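Local atomic coordinates of CLIP-associating protein (Drosophila melanogaster, PDB entry 4G3A), a protein that tracks microtubule plus ends and stabilises dynamic microtubules, supporting mitotic spindle formation, this chain being its N-terminal TOG-like domain. Residues L112-L117 / L149-N154; S135-K140 / R167-P172; A175-P180 / A187-L192; V193-Y196 / R202-P205. All coordinates share one frame; numbering follows the deposited sequence. Where two conformers were deposited one is given.

Interaction 1: L112-L117 / L149-N154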
loop_
_atom_site.group_PDB
_atom_site.type_symbol
_atom_site.label_atom_id
_atom_site.label_comp_id
_atom_site.label_asym_id
_atom_site.label_seq_id
_atom_site.Cartn_x
_atom_site.Cartn_y
_atom_site.Cartn_z
ATOM N N LEU A 112 -2.669 -2.156 4.293
ATOM C CA LEU A 112 -4.052 -2.617 4.269
ATOM C C LEU A 112 -4.953 -1.638 3.494
ATOM O O LEU A 112 -5.811 -2.059 2.726
ATOM C CB LEU A 112 -4.559 -2.878 5.696
ATOM C CG LEU A 112 -5.994 -3.378 5.888
ATOM C CD1 LEU A 112 -6.387 -4.445 4.869
ATOM C CD2 LEU A 112 -6.185 -3.888 7.311
ATOM N N LEU A 113 -4.747 -0.338 3.675
ATOM C CA LEU A 113 -5.456 0.660 2.871
ATOM C C LEU A 113 -5.244 0.420 1.376
ATOM O O LEU A 113 -6.189 0.512 0.573
ATOM C CB LEU A 113 -5.002 2.090 3.247
ATOM C CG LEU A 113 -5.726 3.256 2.561
ATOM C CD1 LEU A 113 -5.624 4.593 3.378
ATOM C CD2 LEU A 113 -5.237 3.461 1.128
ATOM N N LEU A 114 -3.999 0.122 0.997
ATOM C CA LEU A 114 -3.694 -0.168 -0.403
ATOM C C LEU A 114 -4.438 -1.418 -0.888
ATOM O O LEU A 114 -5.015 -1.420 -1.968
ATOM C CB LEU A 114 -2.180 -0.318 -0.634
ATOM C CG LEU A 114 -1.331 0.928 -0.355
ATOM C CD1 LEU A 114 0.151 0.600 -0.518
ATOM C CD2 LEU A 114 -1.742 2.073 -1.266
ATOM N N ARG A 115 -4.439 -2.481 -0.095
ATOM C CA ARG A 115 -5.178 -3.681 -0.493
ATOM C C ARG A 115 -6.687 -3.401 -0.590
ATOM O O ARG A 115 -7.374 -3.919 -1.473
ATOM C CB ARG A 115 -4.873 -4.845 0.457
ATOM C CG ARG A 115 -3.408 -5.311 0.383
ATOM C CD ARG A 115 -3.218 -6.712 0.981
ATOM N NE ARG A 115 -3.514 -6.755 2.411
ATOM C CZ ARG A 115 -2.627 -6.471 3.361
ATOM N NH1 ARG A 115 -1.392 -6.115 3.034
ATOM N NH2 ARG A 115 -2.969 -6.539 4.638
ATOM N N ASP A 116 -7.195 -2.567 0.315
ATOM C CA ASP A 116 -8.613 -2.216 0.306
ATOM C C ASP A 116 -9.001 -1.461 -0.967
ATOM O O ASP A 116 -10.060 -1.713 -1.540
ATOM C CB ASP A 116 -9.002 -1.424 1.563
ATOM C CG ASP A 116 -9.013 -2.282 2.825
ATOM O OD1 ASP A 116 -9.209 -3.517 2.737
ATOM O OD2 ASP A 116 -8.824 -1.715 3.916
ATOM N N LEU A 117 -8.142 -0.557 -1.426
ATOM C CA LEU A 117 -8.388 0.136 -2.693
ATOM C C LEU A 117 -8.649 -0.845 -3.840
ATOM O O LEU A 117 -9.504 -0.617 -4.697
ATOM C CB LEU A 117 -7.206 1.039 -3.059
ATOM C CG LEU A 117 -6.913 2.299 -2.235
ATOM C CD1 LEU A 117 -5.570 2.910 -2.626
ATOM C CD2 LEU A 117 -8.036 3.346 -2.400
ATOM N N LEU A 149 7.794 -3.457 -2.728
ATOM C CA LEU A 149 8.033 -4.786 -3.299
ATOM C C LEU A 149 7.045 -5.777 -2.691
ATOM O O LEU A 149 6.501 -6.623 -3.393
ATOM C CB LEU A 149 9.484 -5.237 -3.095
ATOM C CG LEU A 149 10.512 -4.440 -3.915
ATOM C CD1 LEU A 149 11.939 -4.732 -3.475
ATOM C CD2 LEU A 149 10.347 -4.674 -5.420
ATOM N N GLN A 150 6.787 -5.645 -1.394
ATOM C CA GLN A 150 5.852 -6.539 -0.722
ATOM C C GLN A 150 4.420 -6.302 -1.204
ATOM O O GLN A 150 3.628 -7.241 -1.310
ATOM C CB GLN A 150 5.958 -6.384 0.796
ATOM C CG GLN A 150 5.076 -7.343 1.580
ATOM C CD GLN A 150 5.518 -8.782 1.452
ATOM O OE1 GLN A 150 4.712 -9.670 1.137
ATOM N NE2 GLN A 150 6.805 -9.029 1.686
ATOM N N THR A 151 4.088 -5.045 -1.504
ATOM C CA THR A 151 2.774 -4.736 -2.053
ATOM C C THR A 151 2.583 -5.468 -3.376
ATOM O O THR A 151 1.504 -5.990 -3.660
ATOM C CB THR A 151 2.600 -3.220 -2.309
ATOM O OG1 THR A 151 2.815 -2.492 -1.092
ATOM C CG2 THR A 151 1.207 -2.930 -2.850
ATOM N N ILE A 152 3.625 -5.479 -4.201
ATOM C CA ILE A 152 3.571 -6.205 -5.467
ATOM C C ILE A 152 3.336 -7.691 -5.219
ATOM O O ILE A 152 2.481 -8.327 -5.855
ATOM C CB ILE A 152 4.888 -6.062 -6.247
ATOM C CG1 ILE A 152 5.086 -4.619 -6.716
ATOM C CG2 ILE A 152 4.917 -7.040 -7.422
ATOM C CD1 ILE A 152 6.445 -4.376 -7.371
ATOM N N VAL A 153 4.098 -8.243 -4.290
ATOM C CA VAL A 153 3.975 -9.674 -3.964
ATOM C C VAL A 153 2.546 -10.002 -3.520
ATOM O O VAL A 153 1.935 -10.969 -3.999
ATOM C CB VAL A 153 4.995 -10.099 -2.897
ATOM C CG1 VAL A 153 4.614 -11.456 -2.293
ATOM C CG2 VAL A 153 6.409 -10.177 -3.508
ATOM N N ASN A 154 2.004 -9.181 -2.627
ATOM C CA ASN A 154 0.659 -9.429 -2.092
ATOM C C ASN A 154 -0.399 -9.322 -3.179
ATOM O O ASN A 154 -1.320 -10.130 -3.234
ATOM C CB ASN A 154 0.318 -8.457 -0.956
ATOM C CG ASN A 154 1.198 -8.637 0.267
ATOM O OD1 ASN A 154 1.309 -7.738 1.098
ATOM N ND2 ASN A 154 1.834 -9.796 0.383
HETATM O O HOH W 1 -0.114 -5.130 0.538
#
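Arg115 and Asn154 meet through a shared water rather than directly. The gap between Arg115 NH1 and Asn154 OD1 is 3.7 Å, too long for a hydrogen bond, and a water beside the pair bridges them, accepting from Arg115 NH1 and donating to Asn154 OD1, each at 3.0 Å. The water lies at the edge of the guanidinium, in its plane, and the amide plane of Asn154 is turned 81° against that plane. Arg115 reaches the site because its chain bends at chi3 (-64°), which folds the guanidinium back along its own helix, with Leu112 CA off-centre over one face, 4.1 Å above the plane. Asn154 ND2 makes a weak bond to Gln150 OE1 one turn earlier. The two segments belong to helices 104-119 and 142-159 of the HEAT-repeat solenoid of this TOG domain, the first within HEAT 2; helix 125-136 comes between them in sequence, and the closest CA atoms, those of Leu114 and Thr151, are 8.1 Å apart. Here the two side chains cross at about a right angle, Leu114 CD1 coming to 4.1 Å from Thr151 OG1. That hydroxyl is turned anti to its carbonyl carbon (chi1 -57°) and is hydrogen-bonded with Gln111 OE1 and Glu147 O, while Leu114 also packs on Leu92 and Val95 of helix 88-98.

Interaction 2: S135-K140 / R167-P172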
loop_
_atom_site.group_PDB
_atom_site.type_symbol
_atom_site.label_atom_id
_atom_site.label_comp_id
_atom_site.label_asym_id
_atom_site.label_seq_id
_atom_site.Cartn_x
_atom_site.Cartn_y
_atom_site.Cartn_z
ATOM N N SER A 135 6.249 6.299 -7.641
ATOM C CA SER A 135 6.761 6.975 -6.455
ATOM C C SER A 135 7.652 6.087 -5.596
ATOM O O SER A 135 8.431 6.585 -4.784
ATOM C CB SER A 135 5.603 7.480 -5.583
ATOM O OG SER A 135 4.793 8.423 -6.261
ATOM N N CYS A 136 7.523 4.773 -5.751
ATOM C CA CYS A 136 8.088 3.860 -4.765
ATOM C C CYS A 136 9.441 3.263 -5.131
ATOM O O CYS A 136 10.273 3.034 -4.252
ATOM C CB CYS A 136 7.083 2.738 -4.429
ATOM S SG CYS A 136 5.660 3.334 -3.421
ATOM N N PHE A 137 9.664 2.988 -6.413
ATOM C CA PHE A 137 10.879 2.281 -6.793
ATOM C C PHE A 137 12.107 3.108 -6.410
ATOM O O PHE A 137 13.124 2.567 -5.993
ATOM C CB PHE A 137 10.903 1.946 -8.293
ATOM C CG PHE A 137 10.263 0.615 -8.638
ATOM C CD1 PHE A 137 10.713 -0.557 -8.051
ATOM C CD2 PHE A 137 9.230 0.541 -9.567
ATOM C CE1 PHE A 137 10.135 -1.791 -8.368
ATOM C CE2 PHE A 137 8.640 -0.687 -9.896
ATOM C CZ PHE A 137 9.098 -1.855 -9.287
ATOM N N LYS A 138 12.006 4.423 -6.534
ATOM C CA LYS A 138 13.138 5.296 -6.227
ATOM C C LYS A 138 12.897 6.197 -5.012
ATOM O O LYS A 138 13.544 7.219 -4.861
ATOM C CB LYS A 138 13.498 6.138 -7.448
ATOM C CG LYS A 138 13.852 5.311 -8.677
ATOM C CD LYS A 138 14.423 6.195 -9.788
ATOM C CE LYS A 138 14.701 5.399 -11.052
ATOM N NZ LYS A 138 15.735 4.336 -10.865
ATOM N N HIS A 139 11.975 5.814 -4.140
ATOM C CA HIS A 139 11.753 6.570 -2.906
ATOM C C HIS A 139 13.041 6.667 -2.075
ATOM O O HIS A 139 13.867 5.738 -2.058
ATOM C CB HIS A 139 10.636 5.929 -2.082
ATOM C CG HIS A 139 10.011 6.867 -1.081
ATOM N ND1 HIS A 139 10.652 7.246 0.065
ATOM C CD2 HIS A 139 8.804 7.485 -1.080
ATOM C CE1 HIS A 139 9.864 8.070 0.756
ATOM N NE2 HIS A 139 8.743 8.229 0.073
ATOM N N LYS A 140 13.219 7.796 -1.395
ATOM C CA LYS A 140 14.434 8.051 -0.623
ATOM C C LYS A 140 14.554 7.131 0.593
ATOM O O LYS A 140 15.662 6.855 1.079
ATOM C CB LYS A 140 14.464 9.508 -0.145
ATOM C CG LYS A 140 13.421 9.821 0.912
ATOM C CD LYS A 140 13.527 11.289 1.355
ATOM C CE LYS A 140 12.416 11.655 2.321
ATOM N NZ LYS A 140 11.091 11.624 1.649
ATOM N N ARG A 167 5.538 -8.378 -16.164
ATOM C CA ARG A 167 6.651 -8.415 -17.112
ATOM C C ARG A 167 7.431 -7.093 -17.109
ATOM O O ARG A 167 8.658 -7.089 -17.031
ATOM C CB ARG A 167 6.167 -8.731 -18.527
ATOM C CG ARG A 167 7.066 -8.143 -19.606
ATOM C CD ARG A 167 6.693 -8.624 -20.995
ATOM N NE ARG A 167 7.274 -9.932 -21.297
ATOM C CZ ARG A 167 8.538 -10.119 -21.666
ATOM N NH1 ARG A 167 9.360 -9.082 -21.769
ATOM N NH2 ARG A 167 8.983 -11.340 -21.926
ATOM N N VAL A 168 6.705 -5.977 -17.186
ATOM C CA VAL A 168 7.322 -4.653 -17.237
ATOM C C VAL A 168 7.961 -4.275 -15.893
ATOM O O VAL A 168 8.783 -3.364 -15.820
ATOM C CB VAL A 168 6.302 -3.580 -17.694
ATOM C CG1 VAL A 168 5.432 -3.131 -16.536
ATOM C CG2 VAL A 168 7.008 -2.408 -18.346
ATOM N N TYR A 169 7.612 -5.006 -14.840
ATOM C CA TYR A 169 8.236 -4.815 -13.525
ATOM C C TYR A 169 9.599 -5.487 -13.313
ATOM O O TYR A 169 10.344 -5.136 -12.382
ATOM C CB TYR A 169 7.288 -5.283 -12.442
ATOM C CG TYR A 169 6.187 -4.302 -12.204
ATOM C CD1 TYR A 169 6.299 -3.348 -11.215
ATOM C CD2 TYR A 169 5.042 -4.311 -12.983
ATOM C CE1 TYR A 169 5.301 -2.443 -10.995
ATOM C CE2 TYR A 169 4.028 -3.405 -12.767
ATOM C CZ TYR A 169 4.166 -2.469 -11.776
ATOM O OH TYR A 169 3.162 -1.548 -11.549
ATOM N N ILE A 170 9.937 -6.445 -14.163
ATOM C CA ILE A 170 11.195 -7.158 -13.949
ATOM C C ILE A 170 12.415 -6.231 -13.944
ATOM O O ILE A 170 13.255 -6.327 -13.049
ATOM C CB ILE A 170 11.382 -8.339 -14.910
ATOM C CG1 ILE A 170 10.132 -9.219 -14.879
ATOM C CG2 ILE A 170 12.614 -9.148 -14.510
ATOM C CD1 ILE A 170 9.724 -9.603 -13.471
ATOM N N PRO A 171 12.508 -5.303 -14.917
ATOM C CA PRO A 171 13.738 -4.496 -14.870
ATOM C C PRO A 171 13.831 -3.574 -13.634
ATOM O O PRO A 171 14.888 -3.542 -13.003
ATOM C CB PRO A 171 13.712 -3.724 -16.200
ATOM C CG PRO A 171 12.846 -4.552 -17.099
ATOM C CD PRO A 171 11.789 -5.148 -16.194
ATOM N N PRO A 172 12.751 -2.849 -13.272
ATOM C CA PRO A 172 12.914 -2.088 -12.028
ATOM C C PRO A 172 13.157 -2.946 -10.784
ATOM O O PRO A 172 13.934 -2.526 -9.928
ATOM C CB PRO A 172 11.594 -1.310 -11.898
ATOM C CG PRO A 172 10.679 -1.882 -12.913
ATOM C CD PRO A 172 11.519 -2.479 -13.986
#
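Phe137 presents a face to Pro172 and an edge to Tyr169. The face contact is a CH-pi interaction: Pro172 CB sits 3.6 Å from the centroid of the Phe137 ring and 10° off its normal, hence almost squarely over the middle. Pro172 CG also comes to 3.8 Å from Phe137 CE2, the two side chains crossing at an oblique angle. The second contact is apolar and rim to rim. Tyr169 CD1 approaches Phe137 CZ at 3.7 Å, near the plane of both rings, while the two side chains cross at about a right angle; the pair is therefore not a stack. Polar chemistry is kept apart from this cluster, since Tyr169 OH is hydrogen-bonded to Asp130 OD1. An alanine here would remove the Phe137 ring, and Pro172 CB would probably lose its aromatic seat and the Tyr169 edge its neighbour. Phe137 occupies the second position of a type I turn from Cys136 to His139 that follows on helix 125-136. From there it bridges to Pro172 of helix 170-175, within HEAT 3, meets Phe148 of helix 142-159 edge-to-face, and touches Leu176, while Tyr169 packs back on Ile129 and Ala133 of helix 125-136, so the contact joins neighbouring helices of the TOG-domain solenoid.

Interaction 3: A175-P180 / A187-L192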
loop_
_atom_site.group_PDB
_atom_site.type_symbol
_atom_site.label_atom_id
_atom_site.label_comp_id
_atom_site.label_asym_id
_atom_site.label_seq_id
_atom_site.Cartn_x
_atom_site.Cartn_y
_atom_site.Cartn_z
ATOM N N ALA A 175 16.747 -3.781 -10.825
ATOM C CA ALA A 175 17.542 -2.631 -10.401
ATOM C C ALA A 175 17.699 -2.588 -8.887
ATOM O O ALA A 175 18.739 -2.174 -8.382
ATOM C CB ALA A 175 16.923 -1.326 -10.908
ATOM N N LEU A 176 16.662 -3.000 -8.160
ATOM C CA LEU A 176 16.734 -3.021 -6.701
ATOM C C LEU A 176 17.638 -4.111 -6.112
ATOM O O LEU A 176 17.950 -4.075 -4.918
ATOM C CB LEU A 176 15.333 -3.075 -6.080
ATOM C CG LEU A 176 14.513 -1.789 -6.286
ATOM C CD1 LEU A 176 13.242 -1.835 -5.464
ATOM C CD2 LEU A 176 15.331 -0.560 -5.924
ATOM N N LEU A 177 18.055 -5.079 -6.938
ATOM C CA LEU A 177 19.074 -6.039 -6.510
ATOM C C LEU A 177 20.372 -5.331 -6.124
ATOM O O LEU A 177 21.104 -5.807 -5.263
ATOM C CB LEU A 177 19.364 -7.084 -7.606
ATOM C CG LEU A 177 18.230 -8.071 -7.904
ATOM C CD1 LEU A 177 18.538 -8.920 -9.139
ATOM C CD2 LEU A 177 17.972 -8.966 -6.701
ATOM N N GLY A 178 20.650 -4.196 -6.763
ATOM C CA GLY A 178 21.818 -3.397 -6.426
ATOM C C GLY A 178 21.513 -2.193 -5.539
ATOM O O GLY A 178 22.252 -1.206 -5.540
ATOM N N ASP A 179 20.419 -2.265 -4.782
ATOM C CA ASP A 179 20.055 -1.194 -3.853
ATOM C C ASP A 179 21.181 -0.991 -2.836
ATOM O O ASP A 179 21.856 -1.944 -2.462
ATOM C CB ASP A 179 18.752 -1.558 -3.128
ATOM C CG ASP A 179 18.087 -0.361 -2.479
ATOM O OD1 ASP A 179 18.308 -0.129 -1.272
ATOM O OD2 ASP A 179 17.322 0.335 -3.170
ATOM N N PRO A 180 21.402 0.253 -2.387
ATOM C CA PRO A 180 22.487 0.410 -1.404
ATOM C C PRO A 180 22.157 -0.209 -0.049
ATOM O O PRO A 180 23.035 -0.303 0.797
ATOM C CB PRO A 180 22.622 1.932 -1.269
ATOM C CG PRO A 180 21.299 2.476 -1.712
ATOM C CD PRO A 180 20.825 1.545 -2.797
ATOM N N ALA A 187 14.879 -8.165 -0.322
ATOM C CA ALA A 187 13.462 -8.111 -0.685
ATOM C C ALA A 187 13.269 -8.284 -2.189
ATOM O O ALA A 187 12.319 -8.923 -2.637
ATOM C CB ALA A 187 12.864 -6.784 -0.245
ATOM N N ALA A 188 14.166 -7.681 -2.964
ATOM C CA ALA A 188 14.094 -7.741 -4.415
ATOM C C ALA A 188 14.260 -9.197 -4.865
ATOM O O ALA A 188 13.560 -9.666 -5.768
ATOM C CB ALA A 188 15.175 -6.858 -5.031
ATOM N N ILE A 189 15.190 -9.900 -4.224
ATOM C CA ILE A 189 15.412 -11.317 -4.505
ATOM C C ILE A 189 14.137 -12.106 -4.264
ATOM O O ILE A 189 13.656 -12.804 -5.150
ATOM C CB ILE A 189 16.525 -11.912 -3.620
ATOM C CG1 ILE A 189 17.870 -11.277 -3.964
ATOM C CG2 ILE A 189 16.596 -13.424 -3.805
ATOM C CD1 ILE A 189 18.968 -11.600 -2.983
ATOM N N GLN A 190 13.600 -11.990 -3.056
ATOM C CA GLN A 190 12.388 -12.720 -2.718
ATOM C C GLN A 190 11.211 -12.353 -3.624
ATOM O O GLN A 190 10.377 -13.210 -3.920
ATOM C CB GLN A 190 12.017 -12.546 -1.244
ATOM C CG GLN A 190 11.004 -13.568 -0.772
ATOM C CD GLN A 190 11.492 -14.988 -0.998
ATOM O OE1 GLN A 190 12.693 -15.253 -0.968
ATOM N NE2 GLN A 190 10.568 -15.905 -1.234
ATOM N N THR A 191 11.155 -11.108 -4.092
ATOM C CA THR A 191 10.076 -10.680 -4.991
ATOM C C THR A 191 10.127 -11.414 -6.337
ATOM O O THR A 191 9.097 -11.841 -6.868
ATOM C CB THR A 191 10.117 -9.147 -5.253
ATOM O OG1 THR A 191 9.931 -8.442 -4.024
ATOM C CG2 THR A 191 9.035 -8.739 -6.228
ATOM N N LEU A 192 11.329 -11.556 -6.889
ATOM C CA LEU A 192 11.508 -12.315 -8.129
ATOM C C LEU A 192 11.139 -13.783 -7.917
ATOM O O LEU A 192 10.554 -14.427 -8.793
ATOM C CB LEU A 192 12.941 -12.188 -8.625
ATOM C CG LEU A 192 13.257 -10.771 -9.117
ATOM C CD1 LEU A 192 14.749 -10.627 -9.333
ATOM C CD2 LEU A 192 12.481 -10.474 -10.400
#
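Ala188 lays its methyl over one face of the peptide group that joins Leu176 to Leu177: Ala188 CB is 3.8 Å from Leu176 C, and that line runs close to the normal of the carbonyl plane. Beside it, Leu176 CB approaches Ala188 CB at 3.9 Å. A second flat group, the carbonyl of Ala187, is gripped from both faces. Thr191 OG1 donates to Ala187 O at 2.8 Å from 39° out of the plane, and Thr191 N reaches the same oxygen from the opposite face, so one acceptor serves two donors and the Thr191 hydroxyl is tied back to its own helix. Both segments lie within HEAT 3, where segment 175-180 links helix 170-175 to helix 182-199; the closest CA atoms, those of Leu177 and Ala188, are only 5.7 Å apart, a separation consistent with the small side chain of Ala188. Around this close point Leu177 spreads its two methyls. With CG set beside the backbone N (chi1 -68°), Leu177 CD2 comes to 3.6 Å from Ile189 CG1, the two side chains crossing at about a right angle, and the same methyl lies 3.9 Å from Ala188 CB. The other branch meets Leu192 tip to tip, Leu177 CD1 to Leu192 CD1 at 4.2 Å. Ile189 and Leu192 also pack on Leu221 of helix 215-229, whereas Leu176 is backed by Leu149 of helix 142-159.

Interaction 4: V193-Y196 / R202-P205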
loop_
_atom_site.group_PDB
_atom_site.type_symbol
_atom_site.label_atom_id
_atom_site.label_comp_id
_atom_site.label_asym_id
_atom_site.label_seq_id
_atom_site.Cartn_x
_atom_site.Cartn_y
_atom_site.Cartn_z
ATOM N N VAL A 193 11.468 -14.297 -6.742
ATOM C CA VAL A 193 11.115 -15.666 -6.401
ATOM C C VAL A 193 9.593 -15.820 -6.346
ATOM O O VAL A 193 9.045 -16.769 -6.909
ATOM C CB VAL A 193 11.791 -16.124 -5.085
ATOM C CG1 VAL A 193 11.201 -17.444 -4.603
ATOM C CG2 VAL A 193 13.300 -16.254 -5.279
ATOM N N GLU A 194 8.911 -14.869 -5.708
ATOM C CA GLU A 194 7.448 -14.876 -5.660
ATOM C C GLU A 194 6.839 -14.743 -7.058
ATOM O O GLU A 194 5.838 -15.391 -7.364
ATOM C CB GLU A 194 6.912 -13.749 -4.760
ATOM C CG GLU A 194 7.531 -13.686 -3.369
ATOM C CD GLU A 194 7.211 -14.901 -2.501
ATOM O OE1 GLU A 194 6.255 -15.649 -2.811
ATOM O OE2 GLU A 194 7.924 -15.099 -1.494
ATOM N N ILE A 195 7.446 -13.910 -7.907
ATOM C CA ILE A 195 6.979 -13.756 -9.283
ATOM C C ILE A 195 7.204 -15.067 -10.054
ATOM O O ILE A 195 6.382 -15.476 -10.872
ATOM C CB ILE A 195 7.684 -12.594 -10.007
ATOM C CG1 ILE A 195 7.090 -11.240 -9.566
ATOM C CG2 ILE A 195 7.579 -12.768 -11.518
ATOM C CD1 ILE A 195 7.926 -10.021 -10.047
ATOM N N TYR A 196 8.308 -15.738 -9.782
ATOM C CA TYR A 196 8.523 -17.044 -10.413
ATOM C C TYR A 196 7.346 -18.001 -10.162
ATOM O O TYR A 196 6.955 -18.770 -11.044
ATOM C CB TYR A 196 9.831 -17.675 -9.949
ATOM C CG TYR A 196 10.055 -19.078 -10.498
ATOM C CD1 TYR A 196 10.517 -19.277 -11.791
ATOM C CD2 TYR A 196 9.789 -20.190 -9.719
ATOM C CE1 TYR A 196 10.715 -20.563 -12.297
ATOM C CE2 TYR A 196 9.978 -21.475 -10.208
ATOM C CZ TYR A 196 10.438 -21.659 -11.494
ATOM O OH TYR A 196 10.619 -22.944 -11.968
ATOM N N ARG A 202 9.779 -19.267 -17.828
ATOM C CA ARG A 202 10.036 -18.246 -18.841
ATOM C C ARG A 202 10.740 -17.043 -18.216
ATOM O O ARG A 202 11.278 -16.190 -18.929
ATOM C CB ARG A 202 8.740 -17.788 -19.513
ATOM C CG ARG A 202 8.006 -16.697 -18.750
ATOM C CD ARG A 202 7.032 -15.929 -19.637
ATOM N NE ARG A 202 5.762 -16.631 -19.809
ATOM C CZ ARG A 202 4.757 -16.188 -20.560
ATOM N NH1 ARG A 202 4.871 -15.042 -21.219
ATOM N NH2 ARG A 202 3.636 -16.895 -20.656
ATOM N N LEU A 203 10.733 -16.973 -16.887
ATOM C CA LEU A 203 11.382 -15.871 -16.177
ATOM C C LEU A 203 12.902 -15.989 -16.289
ATOM O O LEU A 203 13.611 -14.982 -16.277
ATOM C CB LEU A 203 10.955 -15.855 -14.706
ATOM C CG LEU A 203 11.582 -14.771 -13.824
ATOM C CD1 LEU A 203 11.259 -13.397 -14.366
ATOM C CD2 LEU A 203 11.114 -14.888 -12.382
ATOM N N ARG A 204 13.396 -17.226 -16.430
ATOM C CA ARG A 204 14.837 -17.484 -16.431
ATOM C C ARG A 204 15.587 -16.805 -17.586
ATOM O O ARG A 204 16.567 -16.093 -17.348
ATOM C CB ARG A 204 15.118 -19.001 -16.365
ATOM C CG ARG A 204 14.145 -19.741 -15.441
ATOM C CD ARG A 204 14.356 -21.269 -15.402
ATOM N NE ARG A 204 15.352 -21.603 -14.397
ATOM C CZ ARG A 204 15.115 -22.302 -13.295
ATOM N NH1 ARG A 204 13.914 -22.791 -13.053
ATOM N NH2 ARG A 204 16.103 -22.529 -12.446
ATOM N N PRO A 205 15.143 -17.020 -18.836
ATOM C CA PRO A 205 15.789 -16.324 -19.961
ATOM C C PRO A 205 15.483 -14.823 -19.973
ATOM O O PRO A 205 16.255 -14.041 -20.524
ATOM C CB PRO A 205 15.183 -17.010 -21.192
ATOM C CG PRO A 205 13.883 -17.592 -20.696
ATOM C CD PRO A 205 14.176 -18.029 -19.299
#
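Tyr196 and Leu203 mark the closest backbone approach, with CA atoms 6.5 Å apart, between the last turns of helix 182-199 and the segment leading into helix 203-208. Leu203 aims its side chain at the first helix. Its CG is anti to the backbone N (chi1 179°), which carries Leu203 CD2 to 3.9 Å from Tyr196 CB and equally near Tyr196 CA, by the edge of the aromatic ring. The same methyl lies 4.2 Å from Ile195 CG2, so one methyl touches two consecutive helical residues. Farther out, Tyr196 and Arg204 run obliquely past each other. Tyr196 OH is 3.5 Å from Arg204 NH1, near the guanidinium plane, but the angle is too poor for a hydrogen bond, and the ring and guanidinium planes stand 87° apart. What joins these two polar ends is Asp201, whose OD1 is hydrogen-bonded with Tyr196 OH and forms a salt bridge with Arg204 NH1. Arg204 also pairs with Asp226 and Glu222 of helix 215-229, and Phe225 of that helix stacks with the Tyr196 ring. The contact at this turn of the TOG domain thus has an apolar inner part and an ionic outer one. Three carboxylates around one guanidinium would be expected to favour its positive charge, and their separate bonds to NE, NH1 and NH2 limit its rotation.

Interaction 1 lies nearest the middle of the chain, yet it is only partly buried and relies on a water bridge; interactions 3 and 4, toward the C-terminal end of the solenoid, are buried and mainly apolar, with the charges of interaction 4 set beside its leucine contact. Interaction 2 is partly buried and aromatic. Interactions 3 and 4 share helix 182-199, where Leu192 O is 3.7 Å from Leu203 CD2. Leu149 ties interaction 1 to interaction 3, its CD1 lying 3.7 Å from Leu176 CD1, and Ile152 CD1 is 4.0 Å from Tyr169 CD1 of interaction 2. Ile170 connects interaction 2 to interaction 4 through Ile195.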